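Side-chain contacts in hypothetical protein VC0802 (Vibrio cholerae, PDB 1ZVP), which is of unknown function but carries paired ACT domains, a fold that often binds small regulatory ligands, and has been suggested to take part in transport: residues 24-29 against 112-117; 96-101 against 127-132. All blocks are in the same frame, centred on the assembly; numbering follows the deposited sequence.

Contact 1. Residues 24-29 against 112-117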
loop_
_atom_site.group_PDB
_atom_site.type_symbol
_atom_site.label_atom_id
_atom_site.label_comp_id
_atom_site.label_asym_id
_atom_site.label_seq_id
_atom_site.Cartn_x
_atom_site.Cartn_y
_atom_site.Cartn_z
ATOM N N TYR D 24 -11.024 -11.180 -1.544
ATOM C CA TYR D 24 -10.536 -10.268 -2.555
ATOM C C TYR D 24 -9.472 -10.931 -3.393
ATOM O O TYR D 24 -8.843 -11.882 -2.948
ATOM C CB TYR D 24 -10.042 -8.949 -1.919
ATOM C CG TYR D 24 -11.191 -8.135 -1.349
ATOM C CD1 TYR D 24 -11.924 -7.263 -2.158
ATOM C CD2 TYR D 24 -11.568 -8.271 -0.010
ATOM C CE1 TYR D 24 -12.994 -6.547 -1.645
ATOM C CE2 TYR D 24 -12.634 -7.559 0.512
ATOM C CZ TYR D 24 -13.341 -6.699 -0.309
ATOM O OH TYR D 24 -14.396 -5.984 0.214
ATOM N N VAL D 25 -9.313 -10.441 -4.618
ATOM C CA VAL D 25 -8.308 -10.938 -5.541
ATOM C C VAL D 25 -7.635 -9.763 -6.234
ATOM O O VAL D 25 -8.243 -8.708 -6.404
ATOM C CB VAL D 25 -8.907 -11.918 -6.591
ATOM C CG1 VAL D 25 -9.510 -13.133 -5.912
ATOM C CG2 VAL D 25 -9.942 -11.232 -7.481
ATOM N N PHE D 26 -6.374 -9.945 -6.612
ATOM C CA PHE D 26 -5.642 -8.941 -7.373
ATOM C C PHE D 26 -5.626 -9.334 -8.838
ATOM O O PHE D 26 -5.442 -10.501 -9.167
ATOM C CB PHE D 26 -4.206 -8.794 -6.859
ATOM C CG PHE D 26 -4.069 -7.902 -5.648
ATOM C CD1 PHE D 26 -3.363 -6.707 -5.730
ATOM C CD2 PHE D 26 -4.632 -8.264 -4.419
ATOM C CE1 PHE D 26 -3.220 -5.887 -4.612
ATOM C CE2 PHE D 26 -4.500 -7.446 -3.300
ATOM C CZ PHE D 26 -3.793 -6.260 -3.395
ATOM N N CYS D 27 -5.831 -8.354 -9.712
ATOM C CA CYS D 27 -5.878 -8.587 -11.148
ATOM C C CYS D 27 -5.139 -7.488 -11.845
ATOM O O CYS D 27 -5.098 -6.354 -11.365
ATOM C CB CYS D 27 -7.312 -8.561 -11.675
ATOM S SG CYS D 27 -8.427 -9.728 -10.922
ATOM N N THR D 28 -4.566 -7.829 -12.989
ATOM C CA THR D 28 -4.069 -6.838 -13.911
ATOM C C THR D 28 -4.896 -6.974 -15.194
ATOM O O THR D 28 -5.193 -8.087 -15.639
ATOM C CB THR D 28 -2.546 -6.982 -14.135
ATOM O OG1 THR D 28 -2.034 -5.793 -14.744
ATOM C CG2 THR D 28 -2.199 -8.209 -14.983
ATOM N N VAL D 29 -5.314 -5.843 -15.749
ATOM C CA VAL D 29 -6.124 -5.841 -16.963
ATOM C C VAL D 29 -5.605 -4.826 -17.985
ATOM O O VAL D 29 -4.708 -4.036 -17.694
ATOM C CB VAL D 29 -7.637 -5.589 -16.664
ATOM C CG1 VAL D 29 -8.260 -6.768 -15.929
ATOM C CG2 VAL D 29 -7.845 -4.296 -15.897
ATOM N N HIS D 112 -4.919 -0.260 4.765
ATOM C CA HIS D 112 -5.683 -1.468 4.514
ATOM C C HIS D 112 -4.718 -2.551 4.063
ATOM O O HIS D 112 -3.870 -2.327 3.201
ATOM C CB HIS D 112 -6.753 -1.204 3.452
ATOM C CG HIS D 112 -7.555 0.036 3.708
ATOM N ND1 HIS D 112 -8.655 0.054 4.541
ATOM C CD2 HIS D 112 -7.402 1.304 3.260
ATOM C CE1 HIS D 112 -9.150 1.279 4.586
ATOM N NE2 HIS D 112 -8.408 2.056 3.820
ATOM N N ILE D 113 -4.832 -3.721 4.670
ATOM C CA ILE D 113 -3.874 -4.779 4.435
ATOM C C ILE D 113 -4.603 -5.981 3.867
ATOM O O ILE D 113 -5.594 -6.429 4.434
ATOM C CB ILE D 113 -3.136 -5.145 5.742
ATOM C CG1 ILE D 113 -2.483 -3.900 6.342
ATOM C CG2 ILE D 113 -2.082 -6.218 5.506
ATOM C CD1 ILE D 113 -2.189 -4.053 7.783
ATOM N N PHE D 114 -4.132 -6.471 2.725
ATOM C CA PHE D 114 -4.628 -7.725 2.153
ATOM C C PHE D 114 -3.661 -8.850 2.494
ATOM O O PHE D 114 -2.511 -8.841 2.076
ATOM C CB PHE D 114 -4.842 -7.603 0.640
ATOM C CG PHE D 114 -5.912 -6.626 0.263
ATOM C CD1 PHE D 114 -7.217 -7.062 0.033
ATOM C CD2 PHE D 114 -5.624 -5.260 0.161
ATOM C CE1 PHE D 114 -8.230 -6.156 -0.291
ATOM C CE2 PHE D 114 -6.623 -4.339 -0.180
ATOM C CZ PHE D 114 -7.933 -4.786 -0.410
ATOM N N VAL D 115 -4.129 -9.794 3.293
ATOM C CA VAL D 115 -3.358 -10.991 3.606
ATOM C C VAL D 115 -4.061 -12.206 2.994
ATOM O O VAL D 115 -5.253 -12.150 2.702
ATOM C CB VAL D 115 -3.162 -11.190 5.144
ATOM C CG1 VAL D 115 -2.490 -9.962 5.766
ATOM C CG2 VAL D 115 -4.483 -11.508 5.836
ATOM N N GLN D 116 -3.320 -13.291 2.782
ATOM C CA GLN D 116 -3.901 -14.555 2.348
ATOM C C GLN D 116 -5.055 -14.901 3.246
ATOM O O GLN D 116 -4.960 -14.745 4.462
ATOM C CB GLN D 116 -2.872 -15.668 2.424
ATOM C CG GLN D 116 -1.820 -15.607 1.349
ATOM C CD GLN D 116 -0.684 -16.578 1.613
ATOM O OE1 GLN D 116 0.331 -16.563 0.917
ATOM N NE2 GLN D 116 -0.846 -17.426 2.625
ATOM N N LYS D 117 -6.139 -15.378 2.644
ATOM C CA LYS D 117 -7.370 -15.653 3.365
ATOM C C LYS D 117 -7.164 -16.612 4.541
ATOM O O LYS D 117 -7.742 -16.413 5.620
ATOM C CB LYS D 117 -8.441 -16.184 2.411
ATOM C CG LYS D 117 -9.812 -16.234 3.053
ATOM C CD LYS D 117 -10.762 -17.140 2.321
ATOM C CE LYS D 117 -12.054 -17.254 3.104
ATOM N NZ LYS D 117 -13.087 -17.962 2.314
#

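Contact 2. Residues 96-101 against 127-132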
loop_
_atom_site.group_PDB
_atom_site.type_symbol
_atom_site.label_atom_id
_atom_site.label_comp_id
_atom_site.label_asym_id
_atom_site.label_seq_id
_atom_site.Cartn_x
_atom_site.Cartn_y
_atom_site.Cartn_z
ATOM N N ALA D 96 5.381 -9.767 9.539
ATOM C CA ALA D 96 6.546 -10.554 9.145
ATOM C C ALA D 96 7.027 -11.482 10.252
ATOM O O ALA D 96 7.461 -12.593 9.979
ATOM C CB ALA D 96 7.680 -9.646 8.675
ATOM N N GLU D 97 6.944 -11.030 11.500
ATOM C CA GLU D 97 7.313 -11.850 12.650
ATOM C C GLU D 97 6.527 -13.147 12.761
ATOM O O GLU D 97 6.964 -14.085 13.431
ATOM C CB GLU D 97 7.123 -11.071 13.945
ATOM C CG GLU D 97 8.277 -10.193 14.308
ATOM C CD GLU D 97 8.040 -9.470 15.616
ATOM O OE1 GLU D 97 8.322 -10.055 16.689
ATOM O OE2 GLU D 97 7.574 -8.307 15.565
ATOM N N HIS D 98 5.352 -13.186 12.139
ATOM C CA HIS D 98 4.524 -14.391 12.122
ATOM C C HIS D 98 4.464 -15.082 10.764
ATOM O O HIS D 98 3.647 -15.979 10.553
ATOM C CB HIS D 98 3.133 -14.073 12.646
ATOM C CG HIS D 98 3.135 -13.700 14.087
ATOM N ND1 HIS D 98 3.332 -12.407 14.518
ATOM C CD2 HIS D 98 3.024 -14.456 15.201
ATOM C CE1 HIS D 98 3.309 -12.377 15.837
ATOM N NE2 HIS D 98 3.124 -13.607 16.275
ATOM N N GLY D 99 5.353 -14.671 9.863
ATOM C CA GLY D 99 5.479 -15.272 8.551
ATOM C C GLY D 99 4.335 -14.947 7.623
ATOM O O GLY D 99 3.978 -15.763 6.778
ATOM N N ILE D 100 3.772 -13.750 7.781
ATOM C CA ILE D 100 2.632 -13.285 6.987
ATOM C C ILE D 100 3.030 -12.166 6.018
ATOM O O ILE D 100 3.514 -11.105 6.428
ATOM C CB ILE D 100 1.463 -12.822 7.893
ATOM C CG1 ILE D 100 1.021 -13.962 8.806
ATOM C CG2 ILE D 100 0.295 -12.312 7.050
ATOM C CD1 ILE D 100 0.301 -13.536 10.040
ATOM N N SER D 101 2.842 -12.409 4.723
ATOM C CA SER D 101 3.060 -11.368 3.735
ATOM C C SER D 101 1.846 -10.467 3.577
ATOM O O SER D 101 0.706 -10.923 3.560
ATOM C CB SER D 101 3.506 -11.942 2.401
ATOM O OG SER D 101 4.908 -11.778 2.261
ATOM N N LEU D 127 -1.338 -8.301 14.482
ATOM C CA LEU D 127 -1.582 -6.862 14.418
ATOM C C LEU D 127 -2.152 -6.273 15.698
ATOM O O LEU D 127 -1.980 -5.087 15.962
ATOM C CB LEU D 127 -2.504 -6.528 13.243
ATOM C CG LEU D 127 -1.888 -6.698 11.858
ATOM C CD1 LEU D 127 -2.949 -6.627 10.760
ATOM C CD2 LEU D 127 -0.787 -5.679 11.640
ATOM N N GLY D 128 -2.826 -7.106 16.485
ATOM C CA GLY D 128 -3.491 -6.660 17.709
ATOM C C GLY D 128 -2.649 -6.745 18.967
ATOM O O GLY D 128 -3.148 -6.469 20.059
ATOM N N GLU D 129 -1.379 -7.127 18.818
ATOM C CA GLU D 129 -0.455 -7.277 19.954
ATOM C C GLU D 129 -0.041 -5.927 20.545
ATOM O O GLU D 129 0.331 -5.005 19.804
ATOM C CB GLU D 129 0.816 -8.021 19.531
ATOM C CG GLU D 129 0.679 -9.516 19.363
ATOM C CD GLU D 129 1.866 -10.135 18.619
ATOM O OE1 GLU D 129 2.741 -9.388 18.099
ATOM O OE2 GLU D 129 1.911 -11.385 18.542
ATOM N N PHE D 130 -0.091 -5.834 21.878
ATOM C CA PHE D 130 0.341 -4.637 22.618
ATOM C C PHE D 130 1.175 -4.966 23.872
ATOM O O PHE D 130 1.018 -6.037 24.477
ATOM C CB PHE D 130 -0.865 -3.746 22.982
ATOM C CG PHE D 130 -1.836 -4.384 23.944
ATOM C CD1 PHE D 130 -1.689 -4.212 25.321
ATOM C CD2 PHE D 130 -2.904 -5.144 23.473
ATOM C CE1 PHE D 130 -2.579 -4.800 26.219
ATOM C CE2 PHE D 130 -3.803 -5.737 24.362
ATOM C CZ PHE D 130 -3.638 -5.568 25.741
ATOM N N ALA D 131 2.041 -4.018 24.247
ATOM C CA ALA D 131 2.901 -4.100 25.440
ATOM C C ALA D 131 2.183 -3.808 26.781
ATOM O O ALA D 131 2.253 -4.619 27.710
ATOM C CB ALA D 131 4.143 -3.200 25.272
ATOM N N GLN D 132 1.497 -2.664 26.889
ATOM C CA GLN D 132 0.892 -2.260 28.178
ATOM C C GLN D 132 -0.582 -2.682 28.362
ATOM O O GLN D 132 -1.519 -1.971 27.978
ATOM C CB GLN D 132 1.103 -0.757 28.453
ATOM C CG GLN D 132 1.217 -0.409 29.956
ATOM C CD GLN D 132 2.499 -0.957 30.616
ATOM O OE1 GLN D 132 3.606 -0.793 30.091
ATOM N NE2 GLN D 132 2.343 -1.600 31.772
#

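Contact 1. Residues 24-29 against 112-117
Phe114 and the pair Tyr24 and Phe26 form a buried aromatic cluster between the two sheets of the chain, joining strand 24-29 of the first ACT domain to strand 111-116 of the second. CB of Phe114 points at the opposite strand and lies 4.0 Å from CE2 of Phe26. CG of Phe114 is anti to its own carbonyl carbon (chi1 -65°), which carries the ring out toward both aromatic partners. This CG of Phe114 meets the same CE2 of Phe26 at 3.9 Å. Phe26 presents its edge to the Phe114 face, and the two planes stand at 90°, a T-shaped pair. Farther along, the ring divides its neighbours: CD2 of Phe114 approaches CZ of Phe26, whereas CD1 of Phe114 comes to 3.9 Å from CB of Tyr24. Leu73 and Ile105 of the flanking strands and Val54 of the opposing sheet pack on Phe114, and Phe45 of the second subunit also touches it. The edge of Phe114 is turned toward the Tyr24 face, an offset edge-to-face pair with planes at 78°. At its leading corner Phe114 CE1 lies 3.7 Å from CG of Tyr24.

Contact 2. Residues 96-101 against 127-132
A Schellman motif that ends helix 87-96 holds His98 at the surface, where its imidazole meets the carboxylate of Glu129 from the tail that follows helix 120-127. The nearest approach is between CE1 of His98 and OE2 of Glu129, 3.2 Å. NE2 of His98 is 3.4 Å from the same OE2 of Glu129, but the angle is too poor for a hydrogen bond. The other carboxylate oxygen, OE1 of Glu129, stands farther off, 3.8 Å from CE1 of His98. OE2 of Glu129 comes in obliquely to the imidazole, and the ring and carboxylate planes are 58° apart. His98 and Glu129 reach toward each other from the two loops; beyond CG the Glu129 chain is extended (chi2 166°), which carries its carboxylate across to the imidazole. At the helix end the type I turn from Ala96 to Gly99 is closed by a bond from Gly99 N to Ala96 O of 3.0 Å, Ile100 N is bonded to Leu95 O, and Gly99, with its positive phi, is the C-prime residue. In this second ACT domain Leu127, the last residue of helix 120-127, packs on Phe91 and Leu95 of helix 87-96 and on Ile74 and Ile113 of the antiparallel sheet, joining both helices to it. ND1 of His98 is hydrogen-bonded to the carbonyl oxygen of Lys94, which limits the rotation of the ring, while NZ of Lys94 reaches the backbone O of Glu129. Glu97 adds a second carboxylate nearby, its OE2 5.6 Å from OE1 of Glu129, two like charges that would be expected to disfavour each other slightly.

The centres of contacts 1 and 2 lie about 20 Å apart, the first buried between the sheets and the second at the surface, yet strand 111-116 connects them. While Phe114 belongs to contact 1, its sequence neighbours Ile113 and Val115 reach the segments of contact 2: Val115 CG1 is 3.9 Å from Ile100 CG2, and Ile113 CD1 is 4.0 Å from Leu127 CD1. The strand thus joins the aromatic cluster to Ile100, in the loop after helix 87-96, and to Leu127, at the end of helix 120-127. Along the sequence the segments alternate, and both contacts touch the second subunit, contact 1 through residues such as Phe114 and contact 2 through Ala96 and Ser101.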